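Single-strand DNA-binding protein (Agrobacterium tumefaciens, PDB 3BTP) binds single-stranded but not double-stranded DNA whatever its sequence and mediates nuclear uptake of the transferred T-DNA strand during plant transformation. Local coordinates at residues A[143-147]-A[148-152]; A[228-231]-A[232-235]; A[275-278]-A[279-283]. All coordinates share one frame; numbering follows the deposited sequence.

Interaction 1: residues A[143-147]-A[148-152]; sequences AEFNA and SCRLY
Ser148 meets Glu144 at the C-terminal end of helix 142-147, where the carbonyl of Glu144 takes two bonds from this one residue. Ser148 N lies 3.0 Å from Glu144 O and approaches nearly in line with the carbonyl bond, while Ser148 OG donates to Glu144 O at 2.9 Å from above the carbonyl plane. The hydroxyl reaches that oxygen because OG sits beside the serine's own backbone N (chi1 -57°), which brings both donors to the same acceptor. Ala147 N adds a third bond to Glu144 O at 3.2 Å, so three donors converge on the oxygen.

The next carbonyl is met by a side chain. Arg150 NH1 donates to Phe145 O at 3.1 Å with an N-H...O angle of 164°. The oxygen lies in the guanidinium plane, yet the nitrogen stands well above the carbonyl plane. A bend at chi3 turns the guanidinium back toward the helix, and Arg150 CD passes 4.3 Å from Phe145 CD1. Arg150 NH2 is satisfied by the carbonyl of Asp212, and the side chain also touches Trp199 and His203 of helix 186-206.

The backbone departs from helical torsions at Ser148, and the axes of 143-147 and 149-152 lie 80° apart. The arrangement is that of a helix C terminus whose last carbonyls are bonded by following residues, in a helix-to-strand junction leading into a four-stranded antiparallel sheet.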
ATOM      1  N   ALA A 143      26.273  -1.744  19.693  1.00 31.95           N
ATOM      2  CA  ALA A 143      26.642  -2.999  19.018  1.00 30.91           C
ATOM      3  C   ALA A 143      25.430  -3.939  18.807  1.00 30.15           C
ATOM      4  O   ALA A 143      25.225  -4.515  17.724  1.00 28.21           O
ATOM      5  CB  ALA A 143      27.761  -3.740  19.833  1.00 29.97           C
ATOM      6  N   GLU A 144      24.692  -4.155  19.891  1.00 29.10           N
ATOM      7  CA  GLU A 144      23.472  -4.926  19.814  1.00 28.85           C
ATOM      8  C   GLU A 144      22.456  -4.327  18.787  1.00 26.79           C
ATOM      9  O   GLU A 144      21.975  -5.022  17.880  1.00 27.26           O
ATOM     10  CB  GLU A 144      22.851  -5.096  21.204  1.00 28.05           C
ATOM     11  CG  GLU A 144      21.645  -6.069  21.040  1.00 32.61           C
ATOM     12  CD  GLU A 144      20.865  -6.381  22.309  1.00 34.25           C
ATOM     13  OE1 GLU A 144      21.390  -6.206  23.473  1.00 34.38           O
ATOM     14  OE2 GLU A 144      19.722  -6.854  22.089  1.00 33.85           O
ATOM     15  N   PHE A 145      22.179  -3.038  18.914  1.00 26.11           N
ATOM     16  CA  PHE A 145      21.376  -2.277  17.909  1.00 25.41           C
ATOM     17  C   PHE A 145      21.889  -2.489  16.485  1.00 25.40           C
ATOM     18  O   PHE A 145      21.099  -2.818  15.595  1.00 26.11           O
ATOM     19  CB  PHE A 145      21.316  -0.776  18.233  1.00 23.58           C
ATOM     20  CG  PHE A 145      20.353  -0.399  19.369  1.00 23.12           C
ATOM     21  CD1 PHE A 145      18.995  -0.778  19.316  1.00 18.65           C
ATOM     22  CD2 PHE A 145      20.782   0.445  20.439  1.00 22.12           C
ATOM     23  CE1 PHE A 145      18.120  -0.393  20.266  1.00 16.55           C
ATOM     24  CE2 PHE A 145      19.898   0.851  21.476  1.00 20.60           C
ATOM     25  CZ  PHE A 145      18.543   0.416  21.399  1.00 23.40           C
ATOM     26  N   ASN A 146      23.196  -2.308  16.245  1.00 26.31           N
ATOM     27  CA  ASN A 146      23.790  -2.493  14.916  1.00 24.85           C
ATOM     28  C   ASN A 146      23.939  -3.899  14.381  1.00 26.38           C
ATOM     29  O   ASN A 146      24.210  -4.067  13.173  1.00 27.70           O
ATOM     30  CB  ASN A 146      25.107  -1.744  14.765  1.00 26.19           C
ATOM     31  CG  ASN A 146      24.900  -0.195  14.637  1.00 27.55           C
ATOM     32  OD1 ASN A 146      25.750   0.576  15.058  1.00 28.01           O
ATOM     33  ND2 ASN A 146      23.750   0.234  14.085  1.00 23.29           N
ATOM     34  N   ALA A 147      23.782  -4.905  15.237  1.00 26.38           N
ATOM     35  CA  ALA A 147      23.901  -6.339  14.879  1.00 26.18           C
ATOM     36  C   ALA A 147      22.552  -6.962  14.638  1.00 26.49           C
ATOM     37  O   ALA A 147      22.464  -8.018  14.003  1.00 26.78           O
ATOM     38  CB  ALA A 147      24.559  -7.126  16.025  1.00 26.38           C
ATOM     39  N   SER A 148      21.508  -6.363  15.235  1.00 26.13           N
ATOM     40  CA  SER A 148      20.107  -6.788  15.015  1.00 25.48           C
ATOM     41  C   SER A 148      19.602  -6.353  13.646  1.00 25.56           C
ATOM     42  O   SER A 148      20.064  -5.333  13.101  1.00 24.39           O
ATOM     43  CB  SER A 148      19.163  -6.168  16.085  1.00 25.12           C
ATOM     44  OG  SER A 148      19.608  -6.531  17.365  1.00 28.28           O
ATOM     45  N   CYS A 149      18.612  -7.100  13.133  1.00 24.99           N
ATOM     46  CA  CYS A 149      17.643  -6.518  12.201  1.00 24.93           C
ATOM     47  C   CYS A 149      16.599  -5.604  12.947  1.00 24.42           C
ATOM     48  O   CYS A 149      15.735  -6.093  13.679  1.00 24.97           O
ATOM     49  CB  CYS A 149      16.931  -7.587  11.341  1.00 23.04           C
ATOM     50  SG  CYS A 149      15.951  -6.785  10.054  1.00 27.68           S
ATOM     51  N   ARG A 150      16.699  -4.282  12.775  1.00 23.64           N
ATOM     52  CA  ARG A 150      15.775  -3.350  13.431  1.00 22.08           C
ATOM     53  C   ARG A 150      14.510  -3.069  12.574  1.00 21.48           C
ATOM     54  O   ARG A 150      14.598  -2.594  11.432  1.00 21.31           O
ATOM     55  CB  ARG A 150      16.507  -2.031  13.745  1.00 21.13           C
ATOM     56  CG  ARG A 150      17.784  -2.167  14.597  1.00 21.19           C
ATOM     57  CD  ARG A 150      18.281  -0.760  15.084  1.00 22.50           C
ATOM     58  NE  ARG A 150      18.552   0.190  13.989  1.00 20.65           N
ATOM     59  CZ  ARG A 150      19.690   0.307  13.275  1.00 23.35           C
ATOM     60  NH1 ARG A 150      20.742  -0.472  13.531  1.00 17.18           N
ATOM     61  NH2 ARG A 150      19.792   1.259  12.318  1.00 19.10           N
ATOM     62  N   LEU A 151      13.338  -3.339  13.119  1.00 20.86           N
ATOM     63  CA  LEU A 151      12.110  -3.156  12.340  1.00 20.40           C
ATOM     64  C   LEU A 151      11.375  -1.921  12.890  1.00 20.75           C
ATOM     65  O   LEU A 151      11.158  -1.878  14.071  1.00 18.82           O
ATOM     66  CB  LEU A 151      11.250  -4.438  12.390  1.00 19.60           C
ATOM     67  CG  LEU A 151      11.736  -5.686  11.608  1.00 20.19           C
ATOM     68  CD1 LEU A 151      10.771  -6.880  11.692  1.00 16.05           C
ATOM     69  CD2 LEU A 151      11.971  -5.412  10.068  1.00 18.99           C
ATOM     70  N   TYR A 152      11.110  -0.895  12.042  1.00 20.39           N
ATOM     71  CA  TYR A 152      10.422   0.356  12.468  1.00 20.32           C
ATOM     72  C   TYR A 152       8.934   0.334  12.029  1.00 19.54           C
ATOM     73  O   TYR A 152       8.655   0.088  10.859  1.00 19.01           O
ATOM     74  CB  TYR A 152      11.108   1.554  11.841  1.00 20.44           C
ATOM     75  CG  TYR A 152      12.572   1.607  12.127  1.00 21.11           C
ATOM     76  CD1 TYR A 152      13.036   2.211  13.297  1.00 22.01           C
ATOM     77  CD2 TYR A 152      13.504   1.015  11.261  1.00 22.88           C
ATOM     78  CE1 TYR A 152      14.372   2.229  13.594  1.00 21.76           C
ATOM     79  CE2 TYR A 152      14.859   1.025  11.545  1.00 20.22           C
ATOM     80  CZ  TYR A 152      15.277   1.660  12.705  1.00 21.42           C
ATOM     81  OH  TYR A 152      16.603   1.746  12.995  1.00 23.77           O
TER

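Interaction 2: residues A[228-231]-A[232-235]; sequences KLRP and EDRY
Asp233 OD2 accepts a short hydrogen bond from Arg230 NE at 2.7 Å. Its carboxylate partner OD1 accepts from Arg230 NH2 at 3.0 Å, so the guanidinium grips Asp233 side-on, one nitrogen to each oxygen. Neither bond is flat: both nitrogens stand above the carboxylate plane, and the two planes are turned 57° apart. The arginine chain bends at chi3 (-50°), which folds NE and NH2 back over the aspartate.

Glu232 approaches the same guanidinium differently. Its CG lies over one face, 3.2 Å from Arg230 NH1, and the carboxylate contributes charge alone: Glu232 OE2 is 4.0 Å from Arg230 NH1, well out of the guanidinium plane, a long salt bridge with no N-H directed at it. Arg230 is thus shared by two acidic groups in one network, which would be expected to steady its positive charge on an otherwise exposed surface.

The backbone here is a short 3-10 turn entered at Pro231, defined by Asp233 N donating to Arg230 O at 2.9 Å. Arg234 N continues it with a weak bond to Pro231 O. Leu229 is buried against Ile221 and Leu223, and its CD2 lies 4.1 Å from Asp233 CB, the two side chains crossing at about a right angle. Pro231 N stands over the centre of one face of the Arg234 guanidinium, 4.2 Å above its plane. Pro231 O in turn meets the edge of the Tyr235 ring, 3.1 Å from CE2, as the chain enters strand 235-237; the ring also makes a cation-pi contact with Arg243.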
ATOM      1  N   LYS A 228      19.457  -5.009 -12.966  1.00 51.64           N
ATOM      2  CA  LYS A 228      18.829  -5.799 -11.895  1.00 49.83           C
ATOM      3  C   LYS A 228      19.616  -7.060 -11.592  1.00 45.94           C
ATOM      4  O   LYS A 228      20.549  -7.425 -12.312  1.00 45.16           O
ATOM      5  CB  LYS A 228      17.331  -6.132 -12.186  1.00 50.47           C
ATOM      6  CG  LYS A 228      16.369  -4.921 -12.178  1.00 51.83           C
ATOM      7  CD  LYS A 228      14.914  -5.372 -12.502  1.00 53.26           C
ATOM      8  CE  LYS A 228      13.941  -4.187 -12.762  1.00 55.34           C
ATOM      9  NZ  LYS A 228      12.595  -4.468 -12.099  1.00 59.43           N
ATOM     10  N   LEU A 229      19.232  -7.712 -10.509  1.00 42.17           N
ATOM     11  CA  LEU A 229      19.805  -8.992 -10.170  1.00 39.84           C
ATOM     12  C   LEU A 229      19.603 -10.046 -11.272  1.00 39.95           C
ATOM     13  O   LEU A 229      18.531 -10.125 -11.847  1.00 40.65           O
ATOM     14  CB  LEU A 229      19.239  -9.460  -8.836  1.00 37.82           C
ATOM     15  CG  LEU A 229      19.806  -8.670  -7.668  1.00 36.94           C
ATOM     16  CD1 LEU A 229      19.057  -9.025  -6.358  1.00 34.55           C
ATOM     17  CD2 LEU A 229      21.326  -8.815  -7.525  1.00 29.31           C
ATOM     18  N   ARG A 230      20.647 -10.804 -11.609  1.00 39.30           N
ATOM     19  CA  ARG A 230      20.480 -12.059 -12.385  1.00 39.58           C
ATOM     20  C   ARG A 230      19.541 -12.998 -11.604  1.00 37.54           C
ATOM     21  O   ARG A 230      19.500 -12.948 -10.392  1.00 35.53           O
ATOM     22  CB  ARG A 230      21.812 -12.787 -12.590  1.00 37.66           C
ATOM     23  CG  ARG A 230      22.888 -11.964 -13.267  1.00 41.93           C
ATOM     24  CD  ARG A 230      24.214 -12.798 -13.368  1.00 43.78           C
ATOM     25  NE  ARG A 230      24.602 -13.411 -12.081  1.00 49.62           N
ATOM     26  CZ  ARG A 230      25.030 -14.668 -11.941  1.00 53.64           C
ATOM     27  NH1 ARG A 230      25.126 -15.467 -13.016  1.00 54.43           N
ATOM     28  NH2 ARG A 230      25.362 -15.135 -10.731  1.00 53.68           N
ATOM     29  N   PRO A 231      18.788 -13.860 -12.316  1.00 37.39           N
ATOM     30  CA  PRO A 231      17.936 -14.809 -11.617  1.00 37.26           C
ATOM     31  C   PRO A 231      18.709 -15.708 -10.654  1.00 37.62           C
ATOM     32  O   PRO A 231      18.192 -16.036  -9.602  1.00 38.11           O
ATOM     33  CB  PRO A 231      17.306 -15.623 -12.728  1.00 36.30           C
ATOM     34  CG  PRO A 231      17.724 -14.996 -13.984  1.00 37.61           C
ATOM     35  CD  PRO A 231      18.697 -13.970 -13.783  1.00 37.30           C
ATOM     36  N   GLU A 232      19.944 -16.071 -10.976  1.00 36.69           N
ATOM     37  CA  GLU A 232      20.696 -16.838 -10.014  1.00 37.69           C
ATOM     38  C   GLU A 232      21.115 -16.088  -8.774  1.00 37.61           C
ATOM     39  O   GLU A 232      21.642 -16.738  -7.869  1.00 38.40           O
ATOM     40  CB  GLU A 232      21.922 -17.590 -10.594  1.00 37.21           C
ATOM     41  CG  GLU A 232      22.664 -16.980 -11.756  1.00 39.60           C
ATOM     42  CD  GLU A 232      21.917 -17.047 -13.142  1.00 38.69           C
ATOM     43  OE1 GLU A 232      21.135 -16.126 -13.404  1.00 38.95           O
ATOM     44  OE2 GLU A 232      22.166 -17.936 -14.000  1.00 35.58           O
ATOM     45  N   ASP A 233      20.957 -14.759  -8.721  1.00 36.62           N
ATOM     46  CA  ASP A 233      21.417 -14.010  -7.541  1.00 35.68           C
ATOM     47  C   ASP A 233      20.275 -13.485  -6.706  1.00 35.94           C
ATOM     48  O   ASP A 233      20.503 -12.780  -5.729  1.00 37.21           O
ATOM     49  CB  ASP A 233      22.220 -12.803  -7.956  1.00 35.79           C
ATOM     50  CG  ASP A 233      23.567 -13.149  -8.595  1.00 36.68           C
ATOM     51  OD1 ASP A 233      24.312 -14.043  -8.086  1.00 35.25           O
ATOM     52  OD2 ASP A 233      23.886 -12.466  -9.614  1.00 36.29           O
ATOM     53  N   ARG A 234      19.052 -13.787  -7.095  1.00 35.32           N
ATOM     54  CA  ARG A 234      17.880 -13.222  -6.436  1.00 36.55           C
ATOM     55  C   ARG A 234      17.123 -14.128  -5.518  1.00 34.63           C
ATOM     56  O   ARG A 234      15.978 -13.841  -5.260  1.00 35.53           O
ATOM     57  CB  ARG A 234      16.899 -12.533  -7.435  1.00 36.12           C
ATOM     58  CG  ARG A 234      16.493 -13.383  -8.548  1.00 41.12           C
ATOM     59  CD  ARG A 234      15.398 -12.782  -9.354  1.00 46.55           C
ATOM     60  NE  ARG A 234      15.858 -11.636 -10.133  1.00 49.37           N
ATOM     61  CZ  ARG A 234      15.470 -11.365 -11.380  1.00 51.65           C
ATOM     62  NH1 ARG A 234      14.615 -12.185 -12.038  1.00 50.01           N
ATOM     63  NH2 ARG A 234      15.944 -10.269 -11.970  1.00 50.35           N
ATOM     64  N   TYR A 235      17.754 -15.183  -5.008  1.00 34.67           N
ATOM     65  CA  TYR A 235      17.124 -16.121  -4.035  1.00 34.74           C
ATOM     66  C   TYR A 235      17.927 -16.333  -2.787  1.00 36.93           C
ATOM     67  O   TYR A 235      19.156 -16.235  -2.794  1.00 38.77           O
ATOM     68  CB  TYR A 235      16.779 -17.477  -4.638  1.00 33.37           C
ATOM     69  CG  TYR A 235      15.851 -17.311  -5.811  1.00 31.83           C
ATOM     70  CD1 TYR A 235      14.461 -17.289  -5.653  1.00 28.42           C
ATOM     71  CD2 TYR A 235      16.377 -17.105  -7.081  1.00 30.99           C
ATOM     72  CE1 TYR A 235      13.648 -17.048  -6.735  1.00 28.12           C
ATOM     73  CE2 TYR A 235      15.576 -16.914  -8.155  1.00 29.80           C
ATOM     74  CZ  TYR A 235      14.234 -16.878  -7.984  1.00 30.75           C
ATOM     75  OH  TYR A 235      13.507 -16.672  -9.115  1.00 34.07           O
TER

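Interaction 3: residues A[275-278]-A[279-283]; sequences SYRF and AGDAY
The backbone makes a type II beta turn from Phe278 to Asp281, with Gly280 at the positive-phi position and a weak closing bond from Asp281 N to Phe278 O at 3.0 Å. Asp281 turns its side chain back over this turn, with CG between its backbone N and carbonyl carbon (chi1 59°). From there OD2 accepts from Phe278 N at 2.8 Å, an almost straight bond (162° at the hydrogen) that arrives from above the carboxylate plane.

The same carboxylate faces Arg277. Arg277 NH1 forms a salt bridge with Asp281 OD2 at 2.5 Å, and Arg277 NH2 adds a weak bond to Asp281 OD1 at 2.8 Å; the guanidinium and carboxylate planes lie 35° apart. Asp281 OD1 also accepts from Tyr283 N at 3.2 Å, two residues on, which is an Asx turn. One carboxylate therefore bonds to backbone N-H groups before and after it in sequence, those of Phe278 and Tyr283, while holding the arginine, whose positive charge would favour the ionised acid.

Arg277 is buried: it makes a cation-pi contact with Phe332 and a weak, long ion pair with Glu338, which places it against helix 327-335 and the residues that follow.

Asp281 CB sits over the centre of one face of the Phe278 ring, 3.5 Å from its centroid and almost on the ring normal, a CH-pi contact. Tyr283 CB comes within 3.6 Å of Arg277 NH2, while the Tyr283 ring meets Phe291 edge-to-face.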
ATOM      1  N   SER A 275       7.260 -17.300  11.595  1.00 32.99           N
ATOM      2  CA  SER A 275       6.860 -18.495  10.898  1.00 33.26           C
ATOM      3  C   SER A 275       7.301 -18.474   9.412  1.00 32.20           C
ATOM      4  O   SER A 275       7.340 -17.415   8.757  1.00 29.47           O
ATOM      5  CB  SER A 275       5.351 -18.586  11.007  1.00 33.78           C
ATOM      6  OG  SER A 275       4.974 -19.942  11.022  1.00 40.65           O
ATOM      7  N   TYR A 276       7.659 -19.669   8.916  1.00 32.82           N
ATOM      8  CA  TYR A 276       7.834 -19.960   7.473  1.00 32.51           C
ATOM      9  C   TYR A 276       6.694 -20.869   6.953  1.00 32.79           C
ATOM     10  O   TYR A 276       6.342 -21.801   7.616  1.00 31.95           O
ATOM     11  CB  TYR A 276       9.121 -20.705   7.260  1.00 32.83           C
ATOM     12  CG  TYR A 276      10.359 -19.900   7.124  1.00 34.43           C
ATOM     13  CD1 TYR A 276      10.630 -19.212   5.927  1.00 34.55           C
ATOM     14  CD2 TYR A 276      11.319 -19.867   8.165  1.00 32.55           C
ATOM     15  CE1 TYR A 276      11.825 -18.471   5.756  1.00 32.08           C
ATOM     16  CE2 TYR A 276      12.521 -19.139   7.997  1.00 30.95           C
ATOM     17  CZ  TYR A 276      12.746 -18.441   6.797  1.00 32.88           C
ATOM     18  OH  TYR A 276      13.902 -17.698   6.621  1.00 37.17           O
ATOM     19  N   ARG A 277       6.136 -20.575   5.780  1.00 32.76           N
ATOM     20  CA  ARG A 277       5.330 -21.498   5.017  1.00 33.60           C
ATOM     21  C   ARG A 277       6.244 -22.519   4.326  1.00 35.01           C
ATOM     22  O   ARG A 277       7.450 -22.265   4.109  1.00 33.68           O
ATOM     23  CB  ARG A 277       4.467 -20.739   3.970  1.00 32.82           C
ATOM     24  CG  ARG A 277       3.076 -20.201   4.457  1.00 30.48           C
ATOM     25  CD  ARG A 277       2.051 -19.815   3.293  1.00 37.06           C
ATOM     26  NE  ARG A 277       1.034 -20.850   2.877  1.00 34.80           N
ATOM     27  CZ  ARG A 277       0.847 -21.922   3.598  1.00 33.58           C
ATOM     28  NH1 ARG A 277       1.535 -22.002   4.706  1.00 32.65           N
ATOM     29  NH2 ARG A 277      -0.040 -22.842   3.294  1.00 35.39           N
ATOM     30  N   PHE A 278       5.691 -23.688   3.994  1.00 36.55           N
ATOM     31  CA  PHE A 278       6.334 -24.606   3.018  1.00 37.70           C
ATOM     32  C   PHE A 278       5.271 -25.348   2.206  1.00 38.40           C
ATOM     33  O   PHE A 278       4.144 -25.522   2.686  1.00 37.92           O
ATOM     34  CB  PHE A 278       7.405 -25.569   3.632  1.00 38.43           C
ATOM     35  CG  PHE A 278       6.932 -26.348   4.852  1.00 40.83           C
ATOM     36  CD1 PHE A 278       6.475 -27.677   4.725  1.00 43.20           C
ATOM     37  CD2 PHE A 278       6.948 -25.758   6.123  1.00 44.17           C
ATOM     38  CE1 PHE A 278       6.015 -28.390   5.828  1.00 42.56           C
ATOM     39  CE2 PHE A 278       6.507 -26.465   7.254  1.00 43.03           C
ATOM     40  CZ  PHE A 278       6.029 -27.793   7.094  1.00 42.86           C
ATOM     41  N   ALA A 279       5.619 -25.712   0.962  1.00 39.44           N
ATOM     42  CA  ALA A 279       4.779 -26.588   0.105  1.00 41.40           C
ATOM     43  C   ALA A 279       4.320 -27.776   0.906  1.00 42.01           C
ATOM     44  O   ALA A 279       5.164 -28.520   1.470  1.00 42.17           O
ATOM     45  CB  ALA A 279       5.554 -27.073  -1.139  1.00 42.31           C
ATOM     46  N   GLY A 280       2.991 -27.897   1.018  1.00 42.20           N
ATOM     47  CA  GLY A 280       2.325 -28.960   1.741  1.00 41.83           C
ATOM     48  C   GLY A 280       2.381 -28.874   3.251  1.00 42.19           C
ATOM     49  O   GLY A 280       2.438 -29.909   3.913  1.00 43.26           O
ATOM     50  N   ASP A 281       2.336 -27.669   3.818  1.00 41.50           N
ATOM     51  CA  ASP A 281       2.336 -27.523   5.287  1.00 40.16           C
ATOM     52  C   ASP A 281       0.934 -27.634   5.846  1.00 39.92           C
ATOM     53  O   ASP A 281      -0.002 -27.854   5.091  1.00 39.54           O
ATOM     54  CB  ASP A 281       3.081 -26.239   5.766  1.00 40.14           C
ATOM     55  CG  ASP A 281       2.470 -24.906   5.196  1.00 38.98           C
ATOM     56  OD1 ASP A 281       1.313 -24.870   4.741  1.00 35.71           O
ATOM     57  OD2 ASP A 281       3.178 -23.877   5.192  1.00 37.53           O
ATOM     58  N   ALA A 282       0.786 -27.514   7.165  1.00 40.71           N
ATOM     59  CA  ALA A 282      -0.545 -27.624   7.803  1.00 41.59           C
ATOM     60  C   ALA A 282      -1.626 -26.720   7.158  1.00 42.06           C
ATOM     61  O   ALA A 282      -2.829 -27.039   7.266  1.00 42.05           O
ATOM     62  CB  ALA A 282      -0.468 -27.404   9.338  1.00 41.54           C
ATOM     63  N   TYR A 283      -1.222 -25.638   6.453  1.00 40.80           N
ATOM     64  CA  TYR A 283      -2.210 -24.816   5.730  1.00 39.48           C
ATOM     65  C   TYR A 283      -2.205 -24.974   4.206  1.00 39.62           C
ATOM     66  O   TYR A 283      -2.760 -24.111   3.514  1.00 40.25           O
ATOM     67  CB  TYR A 283      -2.131 -23.316   6.126  1.00 39.35           C
ATOM     68  CG  TYR A 283      -2.692 -23.049   7.514  1.00 38.67           C
ATOM     69  CD1 TYR A 283      -4.016 -22.609   7.696  1.00 34.44           C
ATOM     70  CD2 TYR A 283      -1.914 -23.304   8.644  1.00 36.26           C
ATOM     71  CE1 TYR A 283      -4.533 -22.420   8.952  1.00 32.18           C
ATOM     72  CE2 TYR A 283      -2.420 -23.135   9.902  1.00 37.49           C
ATOM     73  CZ  TYR A 283      -3.714 -22.690  10.060  1.00 37.17           C
ATOM     74  OH  TYR A 283      -4.138 -22.502  11.355  1.00 39.41           O
TER

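Following the chain from the N terminus, the three contacts come in series: each is a local contact within one continuous stretch, complete before the next begins, and none nest or cross. Interaction 1 turns helix 142-147 into strand 149-153 of the first four-stranded antiparallel sheet, near helix 186-206. That helix leads into the long loop containing interaction 2, which shapes the approach to strand 235-237. Interaction 3 starts at the end of strand 272-275, at the edge of the second four-stranded sheet, and leads toward helix 288-299 while packing against helix 327-335. Their centres lie 24 to 28 Å apart and no two touch, the nearest atoms of interactions 2 and 3 being about 10 Å apart.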